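Local coordinates for tyrosine-protein phosphatase YwqE (Bacillus subtilis, PDB 3QY7), which removes phosphate from tyrosine-phosphorylated proteins such as YwqD, YwqF and Ssb, using a manganese-dependent active site of the PHP type, at residues T163-F171 and T200-V211. Numbering follows the deposited sequence.
Sequences TSGSLAGIF and TRNFHTQEALYV. With PO4 (phosphate ion), chain E.
Three waters link Ser164 and Gly165 to the start of helix 205-216 and the loop before it; no direct hydrogen bond joins the two segments. Ser164 OG, held beside its own backbone N (chi1 -64°), meets two of them: one also bonds Thr205 OG1, the other donates to Thr205 O. The third accepts from Gly165 N at 2.7 Å and probably donates to Phe203 O, so the first turn of the short helix is tied to the loop backbone.

Beyond the waters, the two alanines, Ala168 and Ala208, lie at the centre of the helix contact. Ala208 CB lies 3.4 Å from Ser164 O and 3.9 Å from Leu167 CB, while Ala168 CB rests against Glu207 CB and His204 CB. This lets the short axes approach to 7.8 Å at a crossing angle of 55°. Val211 closes the far end, with Val211 CG1 and CG2 both 3.7 Å from Leu167 O.

Gly169, with positive phi, ends the short helix in a Schellman motif, and the chain then turns Ile170 back over the loop. Ile170 CG2 sits 3.6 Å from the centroid of the His204 ring, almost on the normal, a CH-pi contact. Ile170 CG1 covers a face of Phe171, whose edge meets Arg201 CG. The Arg201 side chain comes within about 4 Å of the bound magnesium ion, and Arg201 NH1 bonds O2 of a phosphate, probably from the crystallisation liquor, in the guanidinium plane (2.7 Å).

In this TIM-barrel-like PHP fold, helix 164-168 directly follows strand 159-163. Ser164 and Leu167 also pack on strand 190-192, and Leu167 and Val211 both reach helix 173-184.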
loop_
_atom_site.group_PDB
_atom_site.type_symbol
_atom_site.label_atom_id
_atom_site.label_comp_id
_atom_site.label_asym_id
_atom_site.label_seq_id
_atom_site.Cartn_x
_atom_site.Cartn_y
_atom_site.Cartn_z
ATOM N N THR A 163 -2.379 -5.420 -4.377
ATOM C CA THR A 163 -0.971 -5.778 -4.575
ATOM C C THR A 163 -0.718 -6.122 -6.035
ATOM O O THR A 163 -1.480 -6.889 -6.617
ATOM C CB THR A 163 -0.577 -7.023 -3.733
ATOM O OG1 THR A 163 -1.134 -6.919 -2.406
ATOM C CG2 THR A 163 0.927 -7.151 -3.630
ATOM N N SER A 164 0.349 -5.565 -6.617
ATOM C CA SER A 164 0.728 -5.880 -8.000
ATOM C C SER A 164 0.840 -7.377 -8.174
ATOM O O SER A 164 0.283 -7.915 -9.120
ATOM C CB SER A 164 2.045 -5.217 -8.412
ATOM O OG SER A 164 1.952 -3.792 -8.405
ATOM N N GLY A 165 1.528 -8.040 -7.253
ATOM C CA GLY A 165 1.730 -9.484 -7.380
ATOM C C GLY A 165 0.440 -10.284 -7.446
ATOM O O GLY A 165 0.370 -11.291 -8.156
ATOM N N SER A 166 -0.589 -9.854 -6.715
ATOM C CA SER A 166 -1.892 -10.529 -6.737
ATOM C C SER A 166 -2.492 -10.545 -8.127
ATOM O O SER A 166 -2.939 -11.595 -8.612
ATOM C CB SER A 166 -2.874 -9.860 -5.769
ATOM O OG SER A 166 -2.388 -9.941 -4.446
ATOM N N LEU A 167 -2.522 -9.374 -8.756
ATOM C CA LEU A 167 -2.962 -9.210 -10.134
ATOM C C LEU A 167 -2.097 -9.986 -11.124
ATOM O O LEU A 167 -2.624 -10.498 -12.117
ATOM C CB LEU A 167 -2.987 -7.725 -10.520
ATOM C CG LEU A 167 -4.113 -6.903 -9.863
ATOM C CD1 LEU A 167 -3.861 -5.419 -10.013
ATOM C CD2 LEU A 167 -5.498 -7.286 -10.409
ATOM N N ALA A 168 -0.797 -10.082 -10.837
ATOM C CA ALA A 168 0.178 -10.718 -11.739
ATOM C C ALA A 168 0.181 -12.244 -11.612
ATOM O O ALA A 168 0.764 -12.937 -12.451
ATOM C CB ALA A 168 1.580 -10.161 -11.497
ATOM N N GLY A 169 -0.458 -12.758 -10.564
ATOM C CA GLY A 169 -0.579 -14.207 -10.347
ATOM C C GLY A 169 0.526 -14.877 -9.542
ATOM O O GLY A 169 0.485 -16.104 -9.351
ATOM N N ILE A 170 1.501 -14.103 -9.049
ATOM C CA ILE A 170 2.657 -14.697 -8.334
ATOM C C ILE A 170 2.322 -15.250 -6.947
ATOM O O ILE A 170 3.148 -15.915 -6.304
ATOM C CB ILE A 170 3.894 -13.757 -8.264
ATOM C CG1 ILE A 170 3.643 -12.589 -7.303
ATOM C CG2 ILE A 170 4.324 -13.311 -9.680
ATOM C CD1 ILE A 170 4.852 -11.706 -7.040
ATOM N N PHE A 171 1.112 -14.969 -6.486
ATOM C CA PHE A 171 0.642 -15.522 -5.231
ATOM C C PHE A 171 -0.490 -16.510 -5.472
ATOM O O PHE A 171 -1.252 -16.848 -4.559
ATOM C CB PHE A 171 0.255 -14.410 -4.252
ATOM C CG PHE A 171 1.388 -13.467 -3.942
ATOM C CD1 PHE A 171 2.621 -13.952 -3.496
ATOM C CD2 PHE A 171 1.223 -12.090 -4.096
ATOM C CE1 PHE A 171 3.678 -13.086 -3.207
ATOM C CE2 PHE A 171 2.268 -11.210 -3.810
ATOM C CZ PHE A 171 3.503 -11.708 -3.367
ATOM N N THR A 200 11.010 -13.440 -4.369
ATOM C CA THR A 200 9.689 -14.020 -4.216
ATOM C C THR A 200 8.569 -12.986 -4.040
ATOM O O THR A 200 7.619 -12.993 -4.737
ATOM C CB THR A 200 9.610 -14.989 -3.090
ATOM O OG1 THR A 200 10.239 -14.479 -1.947
ATOM C CG2 THR A 200 10.283 -16.296 -3.460
ATOM N N ARG A 201 8.758 -12.077 -3.112
ATOM C CA ARG A 201 7.819 -11.018 -2.892
ATOM C C ARG A 201 8.371 -9.756 -3.510
ATOM O O ARG A 201 8.786 -8.915 -2.854
ATOM C CB ARG A 201 7.561 -10.846 -1.397
ATOM C CG ARG A 201 6.633 -11.869 -0.858
ATOM C CD ARG A 201 6.316 -11.591 0.587
ATOM N NE ARG A 201 5.259 -10.607 0.697
ATOM C CZ ARG A 201 4.679 -10.301 1.842
ATOM N NH1 ARG A 201 3.726 -9.411 1.882
ATOM N NH2 ARG A 201 5.042 -10.920 2.928
ATOM N N ASN A 202 8.413 -9.733 -4.806
ATOM C CA ASN A 202 9.023 -8.631 -5.488
ATOM C C ASN A 202 8.021 -7.701 -6.192
ATOM O O ASN A 202 6.943 -7.637 -5.756
ATOM C CB ASN A 202 10.115 -9.107 -6.385
ATOM C CG ASN A 202 9.635 -10.067 -7.358
ATOM O OD1 ASN A 202 8.463 -10.189 -7.557
ATOM N ND2 ASN A 202 10.527 -10.728 -8.010
ATOM N N PHE A 203 8.409 -6.920 -7.169
ATOM C CA PHE A 203 7.507 -5.895 -7.639
ATOM C C PHE A 203 6.361 -6.294 -8.624
ATOM O O PHE A 203 5.219 -6.136 -8.287
ATOM C CB PHE A 203 8.334 -4.748 -8.228
ATOM C CG PHE A 203 9.113 -3.984 -7.211
ATOM C CD1 PHE A 203 10.298 -4.472 -6.741
ATOM C CD2 PHE A 203 8.666 -2.802 -6.688
ATOM C CE1 PHE A 203 10.985 -3.829 -5.803
ATOM C CE2 PHE A 203 9.366 -2.177 -5.775
ATOM C CZ PHE A 203 10.529 -2.694 -5.308
ATOM N N HIS A 204 6.708 -6.860 -9.779
ATOM C CA HIS A 204 5.698 -7.309 -10.746
ATOM C C HIS A 204 4.754 -6.192 -11.208
ATOM O O HIS A 204 3.592 -6.409 -11.570
ATOM C CB HIS A 204 5.008 -8.590 -10.245
ATOM C CG HIS A 204 5.829 -9.808 -10.524
ATOM N ND1 HIS A 204 5.727 -10.515 -11.703
ATOM C CD2 HIS A 204 6.853 -10.366 -9.841
ATOM C CE1 HIS A 204 6.613 -11.494 -11.707
ATOM N NE2 HIS A 204 7.300 -11.434 -10.581
ATOM N N THR A 205 5.310 -4.988 -11.213
ATOM C CA THR A 205 4.584 -3.766 -11.507
ATOM C C THR A 205 4.008 -3.739 -12.925
ATOM O O THR A 205 2.806 -3.524 -13.113
ATOM C CB THR A 205 5.518 -2.551 -11.308
ATOM O OG1 THR A 205 6.252 -2.713 -10.080
ATOM C CG2 THR A 205 4.723 -1.272 -11.255
ATOM N N GLN A 206 4.868 -3.953 -13.916
ATOM C CA GLN A 206 4.446 -3.921 -15.316
ATOM C C GLN A 206 3.504 -5.068 -15.641
ATOM O O GLN A 206 2.532 -4.886 -16.404
ATOM C CB GLN A 206 5.666 -3.917 -16.238
ATOM C CG GLN A 206 6.473 -2.618 -16.155
ATOM C CD GLN A 206 5.708 -1.372 -16.580
ATOM O OE1 GLN A 206 4.818 -1.419 -17.434
ATOM N NE2 GLN A 206 6.060 -0.246 -15.982
ATOM N N GLU A 207 3.769 -6.222 -15.043
ATOM C CA GLU A 207 2.944 -7.405 -15.234
ATOM C C GLU A 207 1.497 -7.133 -14.808
ATOM O O GLU A 207 0.556 -7.423 -15.558
ATOM C CB GLU A 207 3.573 -8.584 -14.497
ATOM C CG GLU A 207 4.941 -8.992 -15.076
ATOM C CD GLU A 207 6.181 -8.324 -14.449
ATOM O OE1 GLU A 207 6.155 -7.147 -13.991
ATOM O OE2 GLU A 207 7.232 -9.018 -14.452
ATOM N N ALA A 208 1.335 -6.533 -13.627
ATOM C CA ALA A 208 0.026 -6.140 -13.105
ATOM C C ALA A 208 -0.680 -5.110 -13.984
ATOM O O ALA A 208 -1.885 -5.224 -14.211
ATOM C CB ALA A 208 0.145 -5.635 -11.659
ATOM N N LEU A 209 0.063 -4.115 -14.477
ATOM C CA LEU A 209 -0.528 -3.087 -15.339
ATOM C C LEU A 209 -1.003 -3.708 -16.642
ATOM O O LEU A 209 -2.072 -3.373 -17.136
ATOM C CB LEU A 209 0.457 -1.951 -15.620
ATOM C CG LEU A 209 0.752 -1.138 -14.358
ATOM C CD1 LEU A 209 1.974 -0.262 -14.587
ATOM C CD2 LEU A 209 -0.434 -0.284 -13.975
ATOM N N TYR A 210 -0.227 -4.642 -17.178
ATOM C CA TYR A 210 -0.632 -5.307 -18.420
ATOM C C TYR A 210 -1.925 -6.113 -18.212
ATOM O O TYR A 210 -2.821 -6.090 -19.053
ATOM C CB TYR A 210 0.492 -6.189 -18.965
ATOM C CG TYR A 210 0.188 -6.815 -20.311
ATOM C CD1 TYR A 210 -0.312 -6.053 -21.364
ATOM C CD2 TYR A 210 0.413 -8.175 -20.528
ATOM C CE1 TYR A 210 -0.579 -6.635 -22.613
ATOM C CE2 TYR A 210 0.147 -8.765 -21.767
ATOM C CZ TYR A 210 -0.360 -7.991 -22.798
ATOM O OH TYR A 210 -0.628 -8.580 -24.023
ATOM N N VAL A 211 -2.019 -6.813 -17.089
ATOM C CA VAL A 211 -3.239 -7.536 -16.746
ATOM C C VAL A 211 -4.428 -6.572 -16.698
ATOM O O VAL A 211 -5.482 -6.840 -17.286
ATOM C CB VAL A 211 -3.073 -8.309 -15.414
ATOM C CG1 VAL A 211 -4.428 -8.713 -14.833
ATOM C CG2 VAL A 211 -2.178 -9.526 -15.621
HETATM P P PO4 E . 3.457 -7.533 5.264
HETATM O O1 PO4 E . 4.005 -6.429 4.364
HETATM O O2 PO4 E . 3.203 -8.760 4.468
HETATM O O3 PO4 E . 4.475 -7.864 6.309
HETATM O O4 PO4 E . 2.176 -7.098 5.943
HETATM O O HOH W 1 4.504 -2.540 -8.128
HETATM O O HOH W 2 1.435 -2.555 -10.717
HETATM O O HOH W 3 3.723 -7.145 -5.978
#